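Local coordinates for hypothetical protein (Methanosarcina mazei, PDB 2I1S) that is of unknown function, an archaeal member of the plasmid pRiA4b ORF-3-like family built round a mixed beta sheet, at residues 4-13 against 24-32; 104-112 against 140-148. All blocks are in the same frame, centred on the assembly; numbering follows the deposited sequence.

Contact 1: residues 4-13 against 24-32; sequences TFEKVYHLKL and RRIQVPENY
Glu30 reaches back to Glu6 and Lys7 because its CG sits between the backbone N and the carbonyl carbon (chi1 66°) and the chain then runs out extended. This happens at the open end of the antiparallel beta hairpin formed by strands 7-15 and 22-29, where Pro29 starts a type I turn. One carboxylate oxygen, OE2, takes two backbone bonds from the same face of its plane: Glu6 N at 3.0 Å, on the anti side, and Lys7 N at 3.0 Å, from above the plane. Glu30 N returns a bond to Lys7 O, and CA of Glu30 lies over a face of the Tyr9 ring.

Further along, Tyr9-Val28, Leu11-Ile26 and Leu13-Arg24 are hydrogen-bonded pairs. Their side chains share the face turned to helices 34-44 and 90-93, with Leu11 CD1 3.7 Å from Val28 CG2. On the face of His10 and Gln27, the amide of Gln27 stacks on the imidazole, planes 24° apart. Near them Lys12 CD lies over the guanidinium of Arg25, whose NH1 is salt-bridged to Glu118. At the N-terminal end Phe5 lies flat against Pro29, whose CB sits 3.6 Å from the ring centroid, almost on its normal.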
# COMPACT_ATOMS: atom_id res chain seq x y z
N THR A 4 -13.96 -16.05 14.22
CA THR A 4 -12.72 -16.78 13.75
C THR A 4 -11.41 -15.95 13.86
O THR A 4 -10.30 -16.47 13.59
CB THR A 4 -12.86 -17.30 12.31
OG1 THR A 4 -12.56 -16.25 11.37
CG2 THR A 4 -14.28 -17.78 12.08
N PHE A 5 -11.56 -14.68 14.28
CA PHE A 5 -10.45 -13.86 14.81
C PHE A 5 -11.00 -12.95 15.91
O PHE A 5 -12.20 -12.61 15.91
CB PHE A 5 -9.75 -13.03 13.69
CG PHE A 5 -10.67 -12.02 13.00
CD1 PHE A 5 -11.55 -12.43 11.98
CD2 PHE A 5 -10.64 -10.67 13.34
CE1 PHE A 5 -12.39 -11.52 11.35
CE2 PHE A 5 -11.48 -9.75 12.72
CZ PHE A 5 -12.36 -10.18 11.71
N GLU A 6 -10.13 -12.55 16.84
CA GLU A 6 -10.52 -11.65 17.94
C GLU A 6 -10.03 -10.22 17.69
O GLU A 6 -10.84 -9.28 17.74
CB GLU A 6 -9.96 -12.13 19.29
CG GLU A 6 -9.88 -13.66 19.47
CD GLU A 6 -11.18 -14.28 20.03
OE1 GLU A 6 -11.07 -15.34 20.73
OE2 GLU A 6 -12.30 -13.72 19.79
N LYS A 7 -8.72 -10.07 17.43
CA LYS A 7 -8.09 -8.73 17.33
C LYS A 7 -7.95 -8.21 15.89
O LYS A 7 -7.95 -8.99 14.91
CB LYS A 7 -6.71 -8.72 18.02
CG LYS A 7 -6.59 -9.73 19.19
CD LYS A 7 -5.52 -9.36 20.21
CE LYS A 7 -6.07 -8.44 21.32
NZ LYS A 7 -7.22 -9.07 22.08
N VAL A 8 -7.88 -6.88 15.76
CA VAL A 8 -7.53 -6.26 14.48
C VAL A 8 -6.24 -5.40 14.53
O VAL A 8 -5.95 -4.72 15.51
CB VAL A 8 -8.74 -5.52 13.82
CG1 VAL A 8 -9.86 -6.49 13.59
CG2 VAL A 8 -9.22 -4.40 14.66
N TYR A 9 -5.45 -5.49 13.46
CA TYR A 9 -4.23 -4.71 13.32
C TYR A 9 -4.56 -3.36 12.64
O TYR A 9 -5.07 -3.35 11.51
CB TYR A 9 -3.22 -5.51 12.49
CG TYR A 9 -2.66 -6.77 13.18
CD1 TYR A 9 -3.14 -7.19 14.43
CD2 TYR A 9 -1.63 -7.52 12.57
CE1 TYR A 9 -2.62 -8.32 15.08
CE2 TYR A 9 -1.09 -8.64 13.20
CZ TYR A 9 -1.60 -9.04 14.47
OH TYR A 9 -1.08 -10.18 15.11
N HIS A 10 -4.29 -2.25 13.34
CA HIS A 10 -4.37 -0.90 12.77
C HIS A 10 -3.03 -0.54 12.10
O HIS A 10 -2.00 -0.32 12.79
CB HIS A 10 -4.72 0.15 13.84
CG HIS A 10 -5.97 -0.19 14.62
ND1 HIS A 10 -6.96 0.73 14.86
CD2 HIS A 10 -6.38 -1.34 15.20
CE1 HIS A 10 -7.93 0.16 15.56
NE2 HIS A 10 -7.60 -1.10 15.77
N LEU A 11 -3.06 -0.49 10.76
CA LEU A 11 -1.86 -0.36 9.94
C LEU A 11 -1.82 1.01 9.30
O LEU A 11 -2.85 1.48 8.83
CB LEU A 11 -1.87 -1.43 8.82
CG LEU A 11 -1.86 -2.89 9.27
CD1 LEU A 11 -1.93 -3.82 8.05
CD2 LEU A 11 -0.65 -3.27 10.20
N LYS A 12 -0.66 1.66 9.27
CA LYS A 12 -0.50 2.77 8.33
C LYS A 12 0.27 2.30 7.13
O LYS A 12 1.20 1.50 7.25
CB LYS A 12 0.19 3.96 8.96
CG LYS A 12 0.10 5.23 8.12
CD LYS A 12 0.86 6.34 8.79
CE LYS A 12 0.96 7.51 7.83
NZ LYS A 12 1.87 8.60 8.28
N LEU A 13 -0.18 2.74 5.95
CA LEU A 13 0.46 2.44 4.66
C LEU A 13 0.87 3.74 4.01
O LEU A 13 0.00 4.60 3.78
CB LEU A 13 -0.50 1.73 3.73
CG LEU A 13 -1.36 0.60 4.29
CD1 LEU A 13 -2.22 0.01 3.19
CD2 LEU A 13 -0.53 -0.48 4.97
N ARG A 24 -2.70 5.83 3.74
CA ARG A 24 -4.02 5.27 4.12
C ARG A 24 -3.90 4.57 5.46
O ARG A 24 -2.84 4.01 5.81
CB ARG A 24 -4.49 4.21 3.11
CG ARG A 24 -4.19 4.56 1.70
CD ARG A 24 -5.18 5.58 1.27
NE ARG A 24 -5.24 5.81 -0.18
CZ ARG A 24 -4.86 6.94 -0.75
NH1 ARG A 24 -5.06 7.11 -2.02
NH2 ARG A 24 -4.27 7.90 -0.04
N ARG A 25 -4.96 4.62 6.24
CA ARG A 25 -4.98 3.83 7.47
C ARG A 25 -6.06 2.77 7.31
O ARG A 25 -7.16 3.07 6.89
CB ARG A 25 -5.16 4.73 8.73
CG ARG A 25 -3.89 4.84 9.55
CD ARG A 25 -4.01 5.73 10.80
NE ARG A 25 -3.52 7.03 10.39
CZ ARG A 25 -2.36 7.59 10.70
NH1 ARG A 25 -1.53 7.06 11.57
NH2 ARG A 25 -2.07 8.74 10.15
N ILE A 26 -5.71 1.51 7.54
CA ILE A 26 -6.68 0.42 7.42
C ILE A 26 -6.62 -0.47 8.66
O ILE A 26 -5.58 -0.54 9.33
CB ILE A 26 -6.45 -0.46 6.14
CG1 ILE A 26 -5.13 -1.26 6.22
CG2 ILE A 26 -6.63 0.37 4.85
CD1 ILE A 26 -4.90 -2.31 5.07
N GLN A 27 -7.73 -1.16 8.96
CA GLN A 27 -7.68 -2.20 10.01
C GLN A 27 -7.93 -3.58 9.40
O GLN A 27 -8.89 -3.79 8.64
CB GLN A 27 -8.66 -1.89 11.12
CG GLN A 27 -8.46 -0.51 11.77
CD GLN A 27 -9.56 -0.19 12.76
OE1 GLN A 27 -10.23 -1.11 13.24
NE2 GLN A 27 -9.74 1.10 13.09
N VAL A 28 -7.06 -4.54 9.70
CA VAL A 28 -7.21 -5.88 9.11
C VAL A 28 -7.39 -6.99 10.18
O VAL A 28 -6.89 -6.84 11.28
CB VAL A 28 -6.03 -6.22 8.13
CG1 VAL A 28 -6.05 -5.30 6.94
CG2 VAL A 28 -4.69 -6.14 8.84
N PRO A 29 -8.13 -8.08 9.85
CA PRO A 29 -8.16 -9.21 10.77
C PRO A 29 -6.75 -9.68 11.11
O PRO A 29 -5.87 -9.74 10.21
CB PRO A 29 -8.91 -10.30 9.97
CG PRO A 29 -9.81 -9.53 9.05
CD PRO A 29 -8.99 -8.32 8.67
N GLU A 30 -6.55 -10.01 12.38
CA GLU A 30 -5.27 -10.51 12.86
C GLU A 30 -4.83 -11.81 12.16
O GLU A 30 -3.64 -12.05 11.99
CB GLU A 30 -5.27 -10.67 14.40
CG GLU A 30 -6.25 -11.75 14.93
CD GLU A 30 -6.13 -12.01 16.44
OE1 GLU A 30 -5.07 -11.66 17.03
OE2 GLU A 30 -7.09 -12.58 17.01
N ASN A 31 -5.78 -12.63 11.71
CA ASN A 31 -5.45 -13.92 11.08
C ASN A 31 -5.13 -13.84 9.56
O ASN A 31 -4.99 -14.87 8.86
CB ASN A 31 -6.54 -14.97 11.39
CG ASN A 31 -7.86 -14.69 10.67
OD1 ASN A 31 -8.12 -13.56 10.20
ND2 ASN A 31 -8.72 -15.71 10.60
N TYR A 32 -5.01 -12.61 9.08
CA TYR A 32 -4.67 -12.32 7.70
C TYR A 32 -3.31 -12.85 7.31
O TYR A 32 -2.37 -12.80 8.10
CB TYR A 32 -4.69 -10.81 7.46
CG TYR A 32 -5.87 -10.33 6.63
CD1 TYR A 32 -7.07 -11.04 6.61
CD2 TYR A 32 -5.77 -9.16 5.88
CE1 TYR A 32 -8.14 -10.61 5.84
CE2 TYR A 32 -6.82 -8.72 5.12
CZ TYR A 32 -8.00 -9.43 5.10
OH TYR A 32 -9.04 -8.97 4.31

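Contact 2: residues 104-112 against 140-148; sequences TYDFGDNWQ and VPEDSGGVW
Trp111 pushes its six-membered ring into the loop ahead of helix 146-157 and is held on both faces. Val140 CG2 stands 3.4 Å from the centroid of that ring, a CH-pi contact nearly along the normal, while Gly146 CA lies over the opposite face. Ser144 OG comes to the ring edge near its plane, 3.2 Å from CZ2, and is itself bonded to Pro141 O across a type II turn. At the pyrrole side NE1 donates to a water, water 1, which also accepts from Asp143 N and donates to Asp106 OD1 and Glu142 OE1: four bonds tie the hairpin to the loop carrying Glu142 and Asp143 through one solvent molecule.

Beside the indole, Tyr105 OH gives a very short bond, 2.5 Å, to Glu142 OE2, the carboxylate meeting the edge of the phenol ring with its plane turned 71° from it. The bend of Glu142 at chi2 (-93°) brings the acid to this edge. Asp109 OD2 accepts from Gly145 N at 2.8 Å, from above the carboxylate plane.

Behind these groups, Asp106 shapes the turn between strands 100-105 and 111-122: its OD2 accepts from Gly108 N, an Asx turn, and from Asp109 N, leaving OD1 to the waters. Outside the pair, Trp47 meets both Tyr105 and Trp111, and His51 bonds to Asp143 OD1. Asp106 OD1 and Asp143 OD1 are only 4.0 Å apart, but water 2 donates to both, so the shared water, with His51 on Asp143, probably eases the repulsion between the two acids.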
# COMPACT_ATOMS: atom_id res chain seq x y z
N THR A 104 6.97 -3.87 -1.96
CA THR A 104 7.28 -3.40 -3.30
C THR A 104 6.25 -3.98 -4.30
O THR A 104 5.94 -5.18 -4.29
CB THR A 104 8.75 -3.77 -3.69
OG1 THR A 104 9.65 -3.25 -2.69
CG2 THR A 104 9.14 -3.21 -5.08
N TYR A 105 5.72 -3.11 -5.16
CA TYR A 105 4.80 -3.49 -6.20
C TYR A 105 5.29 -2.82 -7.50
O TYR A 105 5.57 -1.61 -7.51
CB TYR A 105 3.38 -3.03 -5.83
CG TYR A 105 2.39 -3.12 -6.98
CD1 TYR A 105 2.08 -4.38 -7.55
CD2 TYR A 105 1.81 -1.97 -7.53
CE1 TYR A 105 1.18 -4.50 -8.63
CE2 TYR A 105 0.90 -2.07 -8.60
CZ TYR A 105 0.60 -3.36 -9.16
OH TYR A 105 -0.29 -3.51 -10.23
N ASP A 106 5.38 -3.61 -8.58
CA ASP A 106 5.87 -3.15 -9.89
C ASP A 106 7.37 -3.05 -9.83
O ASP A 106 7.91 -2.06 -9.32
CB ASP A 106 5.25 -1.79 -10.33
CG ASP A 106 5.44 -1.50 -11.83
OD1 ASP A 106 4.63 -0.79 -12.42
OD2 ASP A 106 6.42 -2.00 -12.44
N PHE A 107 8.06 -4.05 -10.36
CA PHE A 107 9.51 -4.11 -10.32
C PHE A 107 10.16 -3.24 -11.40
O PHE A 107 11.40 -3.17 -11.49
CB PHE A 107 10.01 -5.59 -10.40
CG PHE A 107 9.57 -6.43 -9.21
CD1 PHE A 107 8.98 -5.83 -8.08
CD2 PHE A 107 9.79 -7.80 -9.19
CE1 PHE A 107 8.57 -6.56 -6.99
CE2 PHE A 107 9.39 -8.57 -8.08
CZ PHE A 107 8.78 -7.96 -6.99
N GLY A 108 9.33 -2.58 -12.22
CA GLY A 108 9.80 -1.54 -13.15
C GLY A 108 9.71 -0.15 -12.53
O GLY A 108 10.72 0.53 -12.32
N ASP A 109 8.49 0.28 -12.21
CA ASP A 109 8.28 1.57 -11.55
C ASP A 109 8.78 1.58 -10.09
O ASP A 109 9.12 2.65 -9.57
CB ASP A 109 6.80 1.98 -11.60
CG ASP A 109 6.37 2.58 -12.95
OD1 ASP A 109 7.08 2.44 -13.97
OD2 ASP A 109 5.30 3.22 -12.98
N ASN A 110 8.80 0.41 -9.44
CA ASN A 110 9.40 0.23 -8.11
C ASN A 110 8.63 1.05 -7.04
O ASN A 110 9.18 1.90 -6.34
CB ASN A 110 10.93 0.47 -8.14
CG ASN A 110 11.66 0.08 -6.81
OD1 ASN A 110 11.30 -0.89 -6.13
ND2 ASN A 110 12.70 0.86 -6.45
N TRP A 111 7.33 0.83 -6.97
CA TRP A 111 6.53 1.45 -5.92
C TRP A 111 6.79 0.74 -4.63
O TRP A 111 6.77 -0.50 -4.57
CB TRP A 111 5.02 1.35 -6.23
CG TRP A 111 4.60 1.96 -7.57
CD1 TRP A 111 4.00 1.31 -8.60
CD2 TRP A 111 4.72 3.34 -7.98
NE1 TRP A 111 3.77 2.17 -9.64
CE2 TRP A 111 4.19 3.43 -9.28
CE3 TRP A 111 5.24 4.50 -7.37
CZ2 TRP A 111 4.15 4.65 -10.01
CZ3 TRP A 111 5.22 5.71 -8.08
CH2 TRP A 111 4.65 5.78 -9.39
N GLN A 112 6.99 1.53 -3.58
CA GLN A 112 7.23 0.99 -2.24
C GLN A 112 6.28 1.56 -1.25
O GLN A 112 6.14 2.79 -1.12
CB GLN A 112 8.66 1.25 -1.81
CG GLN A 112 9.69 0.47 -2.65
CD GLN A 112 11.09 0.85 -2.30
OE1 GLN A 112 11.41 2.02 -2.18
NE2 GLN A 112 11.95 -0.14 -2.13
N VAL A 140 -0.74 6.93 -6.47
CA VAL A 140 -0.03 7.08 -7.75
C VAL A 140 -0.74 6.17 -8.77
O VAL A 140 -1.07 5.02 -8.44
CB VAL A 140 1.49 6.72 -7.63
CG1 VAL A 140 2.21 7.68 -6.65
CG2 VAL A 140 1.70 5.23 -7.21
N PRO A 141 -1.01 6.69 -9.99
CA PRO A 141 -1.64 5.80 -10.97
C PRO A 141 -0.68 4.69 -11.39
O PRO A 141 0.55 4.85 -11.26
CB PRO A 141 -1.93 6.73 -12.14
CG PRO A 141 -2.00 8.18 -11.45
CD PRO A 141 -0.86 8.07 -10.50
N GLU A 142 -1.26 3.59 -11.87
CA GLU A 142 -0.47 2.53 -12.42
C GLU A 142 0.40 3.09 -13.56
O GLU A 142 -0.06 3.93 -14.32
CB GLU A 142 -1.38 1.37 -12.90
CG GLU A 142 -2.06 0.57 -11.76
CD GLU A 142 -1.26 -0.66 -11.32
OE1 GLU A 142 -0.05 -0.72 -11.64
OE2 GLU A 142 -1.82 -1.59 -10.67
N ASP A 143 1.67 2.63 -13.62
CA ASP A 143 2.54 2.77 -14.79
C ASP A 143 3.06 4.21 -14.99
O ASP A 143 3.62 4.56 -16.06
CB ASP A 143 1.80 2.24 -16.04
CG ASP A 143 1.25 0.84 -15.83
OD1 ASP A 143 1.98 -0.05 -15.34
OD2 ASP A 143 0.08 0.60 -16.18
N SER A 144 2.89 5.03 -13.95
CA SER A 144 3.16 6.47 -14.04
C SER A 144 4.65 6.87 -13.94
O SER A 144 4.96 8.06 -13.81
CB SER A 144 2.31 7.26 -13.04
OG SER A 144 2.70 6.99 -11.71
N GLY A 145 5.54 5.88 -13.95
CA GLY A 145 6.98 6.13 -14.02
C GLY A 145 7.74 6.16 -12.69
O GLY A 145 8.89 6.58 -12.66
N GLY A 146 7.12 5.69 -11.59
CA GLY A 146 7.80 5.60 -10.32
C GLY A 146 7.67 6.95 -9.62
O GLY A 146 6.95 7.83 -10.09
N VAL A 147 8.35 7.14 -8.50
CA VAL A 147 8.13 8.38 -7.76
C VAL A 147 8.59 9.56 -8.63
O VAL A 147 7.90 10.59 -8.73
CB VAL A 147 8.68 8.37 -6.31
CG1 VAL A 147 8.00 7.29 -5.52
CG2 VAL A 147 10.17 8.13 -6.25
N TRP A 148 9.70 9.35 -9.33
CA TRP A 148 10.22 10.38 -10.23
C TRP A 148 9.26 10.72 -11.35
O TRP A 148 8.96 11.90 -11.53
CB TRP A 148 11.64 10.04 -10.72
CG TRP A 148 12.64 10.30 -9.59
CD1 TRP A 148 13.64 9.47 -9.14
CD2 TRP A 148 12.65 11.44 -8.71
NE1 TRP A 148 14.29 10.04 -8.08
CE2 TRP A 148 13.71 11.25 -7.79
O HOH W 1 2.32 0.66 -11.76
O HOH W 2 4.47 -0.08 -15.51
O HOH W 3 6.17 3.35 -16.30
O HOH W 4 9.42 4.59 -7.69

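Overall arrangement
Both contacts reach one mixed sheet, in which strand 7-15 of contact 1 runs next to strand 111-122, the strand that Trp111 and Gln112 of contact 2 begin. They lie on opposite sides of the chain's centre, about 25 Å apart between centres, yet their nearest atoms come to about 6 Å without touching. Along the chain the two follow one another, contact 1 being complete well before residue 104. The first joins neighbouring strands within the sheet; the second ties the turn between strands 100-105 and 111-122 to the loop leading into helix 146-157. Backbone bonds such as Val8 with Leu121 and Gln112 with Lys16 join the neighbouring strand regions from which the two contacts extend.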